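Local coordinates for non-toxic crystal protein (Bacillus thuringiensis, PDB 2D42) that is a non-toxic parasporal inclusion protein whose structure closely resembles that of beta-pore-forming toxins of the aerolysin and epsilon-toxin type, at residues V53-T64 and H150-G161; F109-F120 and I228-T236. All coordinates share one frame; numbering follows the deposited sequence.

Contact 1: V53-T64 and H150-G161; sequences VNHIVLDRRIIT and HRATGVYTLEQG
Leu-58 packs against Tyr-156 and Leu-158 where the antiparallel ladder between 53-64 and 150-161 is broken by a classic beta bulge. Tyr-156 O accepts two backbone donors, Leu-58 N at 2.7 Å and Asp-59 N, longer at 3.3 Å. The extra residue turns Leu-58 inward; with CG beside its backbone N (chi1 -66°), CD1 reaches Leu-158 CB at 3.5 Å and Tyr-156 CE2 at 3.8 Å. Next to it, the extended chain of Gln-160 runs across Ile-56. This side is the tight one: Tyr-156 stacks on Phe-77, its hydroxyl bonded to Asp-140, and Leu-158 meets Phe-138. The other face is looser, and its 53-64 side is open to solvent: His-55, Val-57, Arg-60, Ile-62 and Thr-64 are exposed, whereas Thr-157 and Glu-159 are buried. There Arg-60 crosses Thr-153 at a slant, CG against the CG2 methyls of Thr-153 and Val-155, and the His-55 ring lies beside Glu-159, whose OE1 turns to Gln-235. Backbone hydrogen bonds run from Asn-54 to Ile-63, so cohesion does not depend on any one side chain; the side chains add a largely buried aromatic and aliphatic patch at the bulge and a mixed, partly charged opposite face.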
loop_
_atom_site.group_PDB
_atom_site.type_symbol
_atom_site.label_atom_id
_atom_site.label_comp_id
_atom_site.label_asym_id
_atom_site.label_seq_id
_atom_site.Cartn_x
_atom_site.Cartn_y
_atom_site.Cartn_z
ATOM N N VAL A 53 -18.306 3.109 -11.297
ATOM C CA VAL A 53 -17.161 3.513 -12.096
ATOM C C VAL A 53 -17.539 4.792 -12.816
ATOM O O VAL A 53 -18.726 5.106 -12.933
ATOM C CB VAL A 53 -16.797 2.445 -13.152
ATOM C CG1 VAL A 53 -16.515 1.115 -12.466
ATOM C CG2 VAL A 53 -17.923 2.301 -14.165
ATOM N N ASN A 54 -16.534 5.544 -13.259
ATOM C CA ASN A 54 -16.767 6.770 -14.009
ATOM C C ASN A 54 -16.251 6.520 -15.414
ATOM O O ASN A 54 -15.233 5.857 -15.591
ATOM C CB ASN A 54 -15.998 7.963 -13.427
ATOM C CG ASN A 54 -16.561 8.441 -12.104
ATOM O OD1 ASN A 54 -17.739 8.259 -11.812
ATOM N ND2 ASN A 54 -15.721 9.083 -11.310
ATOM N N HIS A 55 -16.963 7.043 -16.401
ATOM C CA HIS A 55 -16.575 6.899 -17.797
ATOM C C HIS A 55 -15.917 8.204 -18.216
ATOM O O HIS A 55 -16.584 9.223 -18.380
ATOM C CB HIS A 55 -17.805 6.614 -18.660
ATOM C CG HIS A 55 -18.100 5.157 -18.835
ATOM N ND1 HIS A 55 -18.062 4.256 -17.792
ATOM C CD2 HIS A 55 -18.434 4.442 -19.937
ATOM C CE1 HIS A 55 -18.354 3.049 -18.244
ATOM N NE2 HIS A 55 -18.585 3.135 -19.543
ATOM N N ILE A 56 -14.599 8.155 -18.368
ATOM C CA ILE A 56 -13.795 9.310 -18.733
ATOM C C ILE A 56 -13.454 9.357 -20.223
ATOM O O ILE A 56 -12.902 8.402 -20.773
ATOM C CB ILE A 56 -12.470 9.300 -17.948
ATOM C CG1 ILE A 56 -12.765 9.266 -16.449
ATOM C CG2 ILE A 56 -11.627 10.515 -18.308
ATOM C CD1 ILE A 56 -11.534 9.087 -15.600
ATOM N N VAL A 57 -13.786 10.468 -20.871
ATOM C CA VAL A 57 -13.468 10.636 -22.282
ATOM C C VAL A 57 -12.006 11.066 -22.367
ATOM O O VAL A 57 -11.661 12.202 -22.039
ATOM C CB VAL A 57 -14.357 11.704 -22.937
ATOM C CG1 VAL A 57 -13.878 11.994 -24.367
ATOM C CG2 VAL A 57 -15.798 11.215 -22.960
ATOM N N LEU A 58 -11.146 10.141 -22.781
ATOM C CA LEU A 58 -9.714 10.404 -22.902
ATOM C C LEU A 58 -9.371 11.191 -24.157
ATOM O O LEU A 58 -8.446 12.007 -24.155
ATOM C CB LEU A 58 -8.938 9.078 -22.924
ATOM C CG LEU A 58 -8.947 8.202 -21.663
ATOM C CD1 LEU A 58 -8.239 6.882 -21.949
ATOM C CD2 LEU A 58 -8.266 8.939 -20.521
ATOM N N ASP A 59 -10.122 10.959 -25.233
ATOM C CA ASP A 59 -9.836 11.639 -26.494
ATOM C C ASP A 59 -11.035 11.518 -27.433
ATOM O O ASP A 59 -11.922 10.691 -27.231
ATOM C CB ASP A 59 -8.616 10.967 -27.144
ATOM C CG ASP A 59 -7.767 11.920 -27.972
ATOM O OD1 ASP A 59 -8.256 12.989 -28.414
ATOM O OD2 ASP A 59 -6.587 11.563 -28.196
ATOM N N ARG A 60 -11.039 12.344 -28.469
ATOM C CA ARG A 60 -12.095 12.338 -29.473
ATOM C C ARG A 60 -11.462 12.848 -30.753
ATOM O O ARG A 60 -10.867 13.916 -30.758
ATOM C CB ARG A 60 -13.249 13.274 -29.074
ATOM C CG ARG A 60 -14.272 13.472 -30.197
ATOM C CD ARG A 60 -15.336 14.537 -29.877
ATOM N NE ARG A 60 -15.179 15.743 -30.695
ATOM C CZ ARG A 60 -16.112 16.232 -31.510
ATOM N NH1 ARG A 60 -17.287 15.624 -31.629
ATOM N NH2 ARG A 60 -15.871 17.338 -32.208
ATOM N N ARG A 61 -11.577 12.083 -31.833
ATOM C CA ARG A 61 -11.008 12.496 -33.117
ATOM C C ARG A 61 -12.020 12.309 -34.226
ATOM O O ARG A 61 -12.976 11.543 -34.091
ATOM C CB ARG A 61 -9.743 11.693 -33.441
ATOM C CG ARG A 61 -8.585 12.019 -32.544
ATOM C CD ARG A 61 -8.176 13.474 -32.730
ATOM N NE ARG A 61 -7.559 14.010 -31.530
ATOM C CZ ARG A 61 -7.379 15.307 -31.297
ATOM N NH1 ARG A 61 -7.767 16.213 -32.187
ATOM N NH2 ARG A 61 -6.815 15.699 -30.165
ATOM N N ILE A 62 -11.783 12.990 -35.339
ATOM C CA ILE A 62 -12.697 12.929 -36.456
ATOM C C ILE A 62 -12.048 12.620 -37.791
ATOM O O ILE A 62 -11.003 13.166 -38.123
ATOM C CB ILE A 62 -13.451 14.273 -36.591
ATOM C CG1 ILE A 62 -14.260 14.531 -35.313
ATOM C CG2 ILE A 62 -14.340 14.256 -37.838
ATOM C CD1 ILE A 62 -14.927 15.876 -35.251
ATOM N N ILE A 63 -12.668 11.724 -38.550
ATOM C CA ILE A 63 -12.187 11.405 -39.886
ATOM C C ILE A 63 -13.361 11.727 -40.793
ATOM O O ILE A 63 -14.410 11.092 -40.711
ATOM C CB ILE A 63 -11.800 9.927 -40.029
ATOM C CG1 ILE A 63 -10.597 9.626 -39.126
ATOM C CG2 ILE A 63 -11.495 9.618 -41.490
ATOM C CD1 ILE A 63 -10.112 8.181 -39.194
ATOM N N THR A 64 -13.197 12.734 -41.637
ATOM C CA THR A 64 -14.269 13.143 -42.527
ATOM C C THR A 64 -14.043 12.717 -43.969
ATOM O O THR A 64 -12.972 12.941 -44.527
ATOM C CB THR A 64 -14.439 14.658 -42.517
ATOM O OG1 THR A 64 -14.604 15.110 -41.170
ATOM C CG2 THR A 64 -15.653 15.061 -43.348
ATOM N N HIS A 150 -19.760 11.251 -45.417
ATOM C CA HIS A 150 -20.039 10.952 -44.014
ATOM C C HIS A 150 -18.820 11.335 -43.168
ATOM O O HIS A 150 -17.720 11.526 -43.693
ATOM C CB HIS A 150 -20.286 9.454 -43.813
ATOM C CG HIS A 150 -21.682 9.010 -44.114
ATOM N ND1 HIS A 150 -22.244 9.104 -45.370
ATOM C CD2 HIS A 150 -22.624 8.446 -43.321
ATOM C CE1 HIS A 150 -23.472 8.616 -45.336
ATOM N NE2 HIS A 150 -23.726 8.210 -44.105
ATOM N N ARG A 151 -19.016 11.452 -41.862
ATOM C CA ARG A 151 -17.908 11.754 -40.970
ATOM C C ARG A 151 -17.954 10.702 -39.871
ATOM O O ARG A 151 -19.041 10.262 -39.468
ATOM C CB ARG A 151 -18.040 13.150 -40.345
ATOM C CG ARG A 151 -19.024 13.234 -39.191
ATOM C CD ARG A 151 -18.768 14.459 -38.308
ATOM N NE ARG A 151 -18.955 15.705 -39.035
ATOM C CZ ARG A 151 -20.121 16.108 -39.532
ATOM N NH1 ARG A 151 -21.206 15.362 -39.374
ATOM N NH2 ARG A 151 -20.201 17.253 -40.200
ATOM N N ALA A 152 -16.780 10.283 -39.409
ATOM C CA ALA A 152 -16.691 9.303 -38.339
ATOM C C ALA A 152 -16.077 9.988 -37.130
ATOM O O ALA A 152 -15.008 10.598 -37.219
ATOM C CB ALA A 152 -15.829 8.115 -38.760
ATOM N N THR A 153 -16.758 9.900 -36.000
ATOM C CA THR A 153 -16.250 10.508 -34.785
ATOM C C THR A 153 -15.905 9.414 -33.802
ATOM O O THR A 153 -16.784 8.713 -33.302
ATOM C CB THR A 153 -17.284 11.455 -34.172
ATOM O OG1 THR A 153 -17.569 12.493 -35.113
ATOM C CG2 THR A 153 -16.755 12.075 -32.890
ATOM N N GLY A 154 -14.609 9.241 -33.567
ATOM C CA GLY A 154 -14.159 8.231 -32.633
ATOM C C GLY A 154 -13.874 8.824 -31.262
ATOM O O GLY A 154 -13.054 9.730 -31.133
ATOM N N VAL A 155 -14.545 8.297 -30.243
ATOM C CA VAL A 155 -14.385 8.758 -28.864
ATOM C C VAL A 155 -13.727 7.644 -28.056
ATOM O O VAL A 155 -14.220 6.515 -28.028
ATOM C CB VAL A 155 -15.766 9.104 -28.228
ATOM C CG1 VAL A 155 -15.601 9.428 -26.756
ATOM C CG2 VAL A 155 -16.390 10.297 -28.960
ATOM N N TYR A 156 -12.603 7.977 -27.428
ATOM C CA TYR A 156 -11.816 7.049 -26.607
ATOM C C TYR A 156 -12.217 7.263 -25.153
ATOM O O TYR A 156 -12.022 8.350 -24.599
ATOM C CB TYR A 156 -10.319 7.343 -26.806
ATOM C CG TYR A 156 -9.371 6.278 -26.292
ATOM C CD1 TYR A 156 -9.698 4.920 -26.359
ATOM C CD2 TYR A 156 -8.115 6.627 -25.797
ATOM C CE1 TYR A 156 -8.785 3.935 -25.943
ATOM C CE2 TYR A 156 -7.198 5.657 -25.385
ATOM C CZ TYR A 156 -7.534 4.317 -25.463
ATOM O OH TYR A 156 -6.600 3.360 -25.110
ATOM N N THR A 157 -12.800 6.230 -24.551
ATOM C CA THR A 157 -13.276 6.290 -23.174
ATOM C C THR A 157 -12.565 5.345 -22.220
ATOM O O THR A 157 -12.273 4.194 -22.561
ATOM C CB THR A 157 -14.784 5.962 -23.116
ATOM O OG1 THR A 157 -15.501 6.944 -23.863
ATOM C CG2 THR A 157 -15.289 5.947 -21.677
ATOM N N LEU A 158 -12.287 5.845 -21.022
ATOM C CA LEU A 158 -11.652 5.042 -19.993
ATOM C C LEU A 158 -12.645 4.795 -18.874
ATOM O O LEU A 158 -13.290 5.725 -18.377
ATOM C CB LEU A 158 -10.428 5.746 -19.401
ATOM C CG LEU A 158 -9.855 5.082 -18.136
ATOM C CD1 LEU A 158 -9.271 3.720 -18.488
ATOM C CD2 LEU A 158 -8.786 5.964 -17.510
ATOM N N GLU A 159 -12.779 3.535 -18.485
ATOM C CA GLU A 159 -13.654 3.186 -17.385
ATOM C C GLU A 159 -12.741 3.192 -16.159
ATOM O O GLU A 159 -11.848 2.350 -16.037
ATOM C CB GLU A 159 -14.249 1.805 -17.604
ATOM C CG GLU A 159 -15.259 1.401 -16.574
ATOM C CD GLU A 159 -16.006 0.159 -17.000
ATOM O OE1 GLU A 159 -15.507 -0.957 -16.741
ATOM O OE2 GLU A 159 -17.083 0.307 -17.619
ATOM N N GLN A 160 -12.958 4.158 -15.272
ATOM C CA GLN A 160 -12.151 4.301 -14.073
ATOM C C GLN A 160 -12.867 3.850 -12.811
ATOM O O GLN A 160 -13.950 4.343 -12.489
ATOM C CB GLN A 160 -11.715 5.757 -13.899
ATOM C CG GLN A 160 -10.759 5.973 -12.730
ATOM C CD GLN A 160 -10.363 7.423 -12.563
ATOM O OE1 GLN A 160 -11.221 8.289 -12.403
ATOM N NE2 GLN A 160 -9.057 7.699 -12.597
ATOM N N GLY A 161 -12.248 2.908 -12.103
ATOM C CA GLY A 161 -12.814 2.406 -10.865
ATOM C C GLY A 161 -12.296 3.199 -9.679
ATOM O O GLY A 161 -11.288 3.901 -9.776
HETATM O O HOH W 1 -16.460 16.707 -40.246
#

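Contact 2: F109-F120 and I228-T236; sequences FEQVGLSGRIAF and ISGQIGLQT
With CG1 between the backbone N and the carbonyl carbon, Ile-118 (chi1 66°), Ile-228 (59°) and Ile-232 (67°) take the same first torsion, and their branches meet across the interface between 109-120 and 228-236. Ile-118 and Ile-228 come tip to tip through their CD1 atoms, 3.7 Å apart. Ile-118 also crosses Ile-232 at about a right angle, CG2 to CG2 at 3.5 Å. A CH-pi contact closes either end of this row. At one, Ile-228 CG2 sits over a face of the Phe-120 ring, 3.9 Å from its centroid; at the other, Leu-234 CD2 covers a face of Phe-109, while Ile-232 CD1 comes obliquely to Phe-109 CZ at 3.5 Å. Gly-116 leaves room for the ends of Ile-232 and Leu-234. Beyond Phe-109 the contact is mixed: Leu-114 crosses Gln-235 at about a right angle, CD2 against the amide end, whose NE2 is hydrogen-bonded to Glu-159, and one water donates to both Ser-115 O and Leu-234 O. Strand 114-122, paired with strand 101-109 in a small three-stranded sheet, thus packs face to face on strand 219-244 of the large sheet, with Phe-163 of strand 150-185 beside Ile-118.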
loop_
_atom_site.group_PDB
_atom_site.type_symbol
_atom_site.label_atom_id
_atom_site.label_comp_id
_atom_site.label_asym_id
_atom_site.label_seq_id
_atom_site.Cartn_x
_atom_site.Cartn_y
_atom_site.Cartn_z
ATOM N N PHE A 109 -14.056 -5.348 -9.509
ATOM C CA PHE A 109 -15.008 -4.257 -9.548
ATOM C C PHE A 109 -16.352 -4.802 -10.006
ATOM O O PHE A 109 -16.683 -4.840 -11.192
ATOM C CB PHE A 109 -14.429 -3.158 -10.443
ATOM C CG PHE A 109 -13.189 -2.519 -9.859
ATOM C CD1 PHE A 109 -13.271 -1.322 -9.151
ATOM C CD2 PHE A 109 -11.949 -3.165 -9.944
ATOM C CE1 PHE A 109 -12.149 -0.772 -8.531
ATOM C CE2 PHE A 109 -10.814 -2.625 -9.323
ATOM C CZ PHE A 109 -10.913 -1.428 -8.616
ATOM N N GLU A 110 -17.104 -5.244 -9.010
ATOM C CA GLU A 110 -18.409 -5.856 -9.188
ATOM C C GLU A 110 -19.385 -5.153 -10.126
ATOM O O GLU A 110 -20.120 -5.822 -10.852
ATOM C CB GLU A 110 -19.048 -6.043 -7.820
ATOM C CG GLU A 110 -20.332 -6.835 -7.802
ATOM C CD GLU A 110 -20.717 -7.206 -6.386
ATOM O OE1 GLU A 110 -20.409 -8.342 -5.962
ATOM O OE2 GLU A 110 -21.304 -6.352 -5.691
ATOM N N GLN A 111 -19.393 -3.823 -10.123
ATOM C CA GLN A 111 -20.314 -3.088 -10.983
ATOM C C GLN A 111 -20.040 -3.217 -12.472
ATOM O O GLN A 111 -20.916 -2.934 -13.285
ATOM C CB GLN A 111 -20.360 -1.607 -10.595
ATOM C CG GLN A 111 -21.259 -1.339 -9.398
ATOM C CD GLN A 111 -21.791 0.080 -9.370
ATOM O OE1 GLN A 111 -22.324 0.575 -10.366
ATOM N NE2 GLN A 111 -21.657 0.740 -8.225
ATOM N N VAL A 112 -18.832 -3.631 -12.841
ATOM C CA VAL A 112 -18.523 -3.798 -14.250
ATOM C C VAL A 112 -18.014 -5.206 -14.540
ATOM O O VAL A 112 -17.715 -5.544 -15.682
ATOM C CB VAL A 112 -17.492 -2.752 -14.738
ATOM C CG1 VAL A 112 -18.130 -1.356 -14.714
ATOM C CG2 VAL A 112 -16.239 -2.788 -13.856
ATOM N N GLY A 113 -17.928 -6.025 -13.496
ATOM C CA GLY A 113 -17.470 -7.394 -13.657
ATOM C C GLY A 113 -16.047 -7.509 -14.175
ATOM O O GLY A 113 -15.744 -8.391 -14.971
ATOM N N LEU A 114 -15.165 -6.634 -13.709
ATOM C CA LEU A 114 -13.783 -6.658 -14.167
ATOM C C LEU A 114 -12.798 -6.547 -13.009
ATOM O O LEU A 114 -13.010 -5.773 -12.075
ATOM C CB LEU A 114 -13.556 -5.500 -15.135
ATOM C CG LEU A 114 -12.753 -5.738 -16.410
ATOM C CD1 LEU A 114 -13.312 -6.925 -17.179
ATOM C CD2 LEU A 114 -12.809 -4.489 -17.259
ATOM N N SER A 115 -11.722 -7.327 -13.064
ATOM C CA SER A 115 -10.715 -7.241 -12.018
ATOM C C SER A 115 -9.733 -6.149 -12.403
ATOM O O SER A 115 -9.571 -5.836 -13.582
ATOM C CB SER A 115 -9.971 -8.573 -11.853
ATOM O OG SER A 115 -10.824 -9.529 -11.253
ATOM N N GLY A 116 -9.110 -5.564 -11.391
ATOM C CA GLY A 116 -8.106 -4.533 -11.583
ATOM C C GLY A 116 -7.031 -4.714 -10.508
ATOM O O GLY A 116 -7.342 -4.805 -9.323
ATOM N N ARG A 117 -5.769 -4.798 -10.907
ATOM C CA ARG A 117 -4.694 -4.965 -9.925
ATOM C C ARG A 117 -4.205 -3.576 -9.537
ATOM O O ARG A 117 -3.720 -2.839 -10.383
ATOM C CB ARG A 117 -3.523 -5.758 -10.524
ATOM C CG ARG A 117 -2.502 -6.242 -9.482
ATOM C CD ARG A 117 -1.282 -6.917 -10.129
ATOM N NE ARG A 117 -0.238 -5.939 -10.417
ATOM C CZ ARG A 117 0.298 -5.719 -11.616
ATOM N NH1 ARG A 117 -0.102 -6.413 -12.676
ATOM N NH2 ARG A 117 1.235 -4.788 -11.752
ATOM N N ILE A 118 -4.341 -3.212 -8.268
ATOM C CA ILE A 118 -3.885 -1.901 -7.831
ATOM C C ILE A 118 -2.520 -2.032 -7.166
ATOM O O ILE A 118 -2.110 -3.126 -6.767
ATOM C CB ILE A 118 -4.826 -1.258 -6.795
ATOM C CG1 ILE A 118 -4.806 -2.081 -5.503
ATOM C CG2 ILE A 118 -6.244 -1.135 -7.360
ATOM C CD1 ILE A 118 -5.352 -1.339 -4.321
ATOM N N ALA A 119 -1.831 -0.903 -7.053
ATOM C CA ALA A 119 -0.523 -0.843 -6.420
ATOM C C ALA A 119 -0.587 0.347 -5.477
ATOM O O ALA A 119 -1.221 1.367 -5.791
ATOM C CB ALA A 119 0.573 -0.629 -7.467
ATOM N N PHE A 120 0.030 0.202 -4.309
ATOM C CA PHE A 120 0.058 1.280 -3.337
ATOM C C PHE A 120 1.280 1.198 -2.435
ATOM O O PHE A 120 1.965 0.163 -2.381
ATOM C CB PHE A 120 -1.239 1.290 -2.510
ATOM C CG PHE A 120 -1.466 0.054 -1.666
ATOM C CD1 PHE A 120 -1.172 0.065 -0.302
ATOM C CD2 PHE A 120 -2.043 -1.086 -2.212
ATOM C CE1 PHE A 120 -1.457 -1.037 0.504
ATOM C CE2 PHE A 120 -2.331 -2.197 -1.418
ATOM C CZ PHE A 120 -2.041 -2.173 -0.054
ATOM N N ILE A 228 -6.891 2.046 2.597
ATOM C CA ILE A 228 -6.350 2.516 1.328
ATOM C C ILE A 228 -7.538 2.992 0.516
ATOM O O ILE A 228 -8.650 2.507 0.695
ATOM C CB ILE A 228 -5.645 1.418 0.507
ATOM C CG1 ILE A 228 -6.623 0.282 0.203
ATOM C CG2 ILE A 228 -4.402 0.926 1.234
ATOM C CD1 ILE A 228 -6.053 -0.757 -0.730
ATOM N N SER A 229 -7.300 3.945 -0.371
ATOM C CA SER A 229 -8.354 4.461 -1.221
ATOM C C SER A 229 -7.686 4.921 -2.496
ATOM O O SER A 229 -6.510 5.282 -2.490
ATOM C CB SER A 229 -9.059 5.638 -0.545
ATOM O OG SER A 229 -8.177 6.736 -0.440
ATOM N N GLY A 230 -8.419 4.894 -3.601
ATOM C CA GLY A 230 -7.829 5.336 -4.846
ATOM C C GLY A 230 -8.668 5.048 -6.066
ATOM O O GLY A 230 -9.826 4.642 -5.970
ATOM N N GLN A 231 -8.070 5.262 -7.227
ATOM C CA GLN A 231 -8.752 5.026 -8.490
ATOM C C GLN A 231 -7.821 4.301 -9.436
ATOM O O GLN A 231 -6.601 4.356 -9.277
ATOM C CB GLN A 231 -9.170 6.357 -9.107
ATOM C CG GLN A 231 -10.194 7.106 -8.283
ATOM C CD GLN A 231 -10.329 8.558 -8.703
ATOM O OE1 GLN A 231 -11.394 9.163 -8.550
ATOM N NE2 GLN A 231 -9.247 9.130 -9.218
ATOM N N ILE A 232 -8.394 3.615 -10.418
ATOM C CA ILE A 232 -7.593 2.899 -11.399
ATOM C C ILE A 232 -8.371 2.703 -12.696
ATOM O O ILE A 232 -9.592 2.500 -12.679
ATOM C CB ILE A 232 -7.171 1.501 -10.895
ATOM C CG1 ILE A 232 -8.397 0.606 -10.752
ATOM C CG2 ILE A 232 -6.494 1.603 -9.543
ATOM C CD1 ILE A 232 -8.047 -0.847 -10.569
ATOM N N GLY A 233 -7.653 2.766 -13.813
ATOM C CA GLY A 233 -8.268 2.552 -15.112
ATOM C C GLY A 233 -8.495 1.058 -15.234
ATOM O O GLY A 233 -7.564 0.281 -15.022
ATOM N N LEU A 234 -9.722 0.658 -15.562
ATOM C CA LEU A 234 -10.082 -0.752 -15.671
ATOM C C LEU A 234 -10.067 -1.298 -17.097
ATOM O O LEU A 234 -9.594 -2.414 -17.340
ATOM C CB LEU A 234 -11.472 -0.976 -15.047
ATOM C CG LEU A 234 -11.548 -0.647 -13.548
ATOM C CD1 LEU A 234 -12.979 -0.799 -13.038
ATOM C CD2 LEU A 234 -10.591 -1.567 -12.787
ATOM N N GLN A 235 -10.618 -0.526 -18.027
ATOM C CA GLN A 235 -10.655 -0.918 -19.433
ATOM C C GLN A 235 -10.987 0.304 -20.275
ATOM O O GLN A 235 -11.410 1.336 -19.747
ATOM C CB GLN A 235 -11.711 -1.998 -19.679
ATOM C CG GLN A 235 -13.143 -1.495 -19.602
ATOM C CD GLN A 235 -14.157 -2.585 -19.893
ATOM O OE1 GLN A 235 -14.101 -3.233 -20.938
ATOM N NE2 GLN A 235 -15.096 -2.787 -18.971
ATOM N N THR A 236 -10.817 0.183 -21.586
ATOM C CA THR A 236 -11.100 1.291 -22.483
ATOM C C THR A 236 -12.089 0.898 -23.561
ATOM O O THR A 236 -12.267 -0.285 -23.860
ATOM C CB THR A 236 -9.832 1.787 -23.174
ATOM O OG1 THR A 236 -9.224 0.697 -23.878
ATOM C CG2 THR A 236 -8.853 2.343 -22.156
HETATM O O HOH W 2 -8.612 -4.240 -15.619
#

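In the fold
Contacts 1 and 2 have centres about 20 Å apart and meet through neighbouring strands, 150-185 and 219-244, of the large sheet. Their segments alternate along the chain: 53-64, 109-120, 150-161, then 228-236. Contact 1 is pairing within that sheet, about 32 Å from the chain centre; contact 2, about 15 Å from it, is packing of the small sheet onto the large one. Probable backbone hydrogen bonds, Glu-159 O to Leu-234 N and Gly-161 N to Ile-232 O, join them directly, and Val-112 touches both Val-53 and Glu-159. Two long strands, 150-185 and 219-244, thus each supply one side of a contact in an elongated, strand-rich body, consistent with its resemblance to beta-pore-forming toxins.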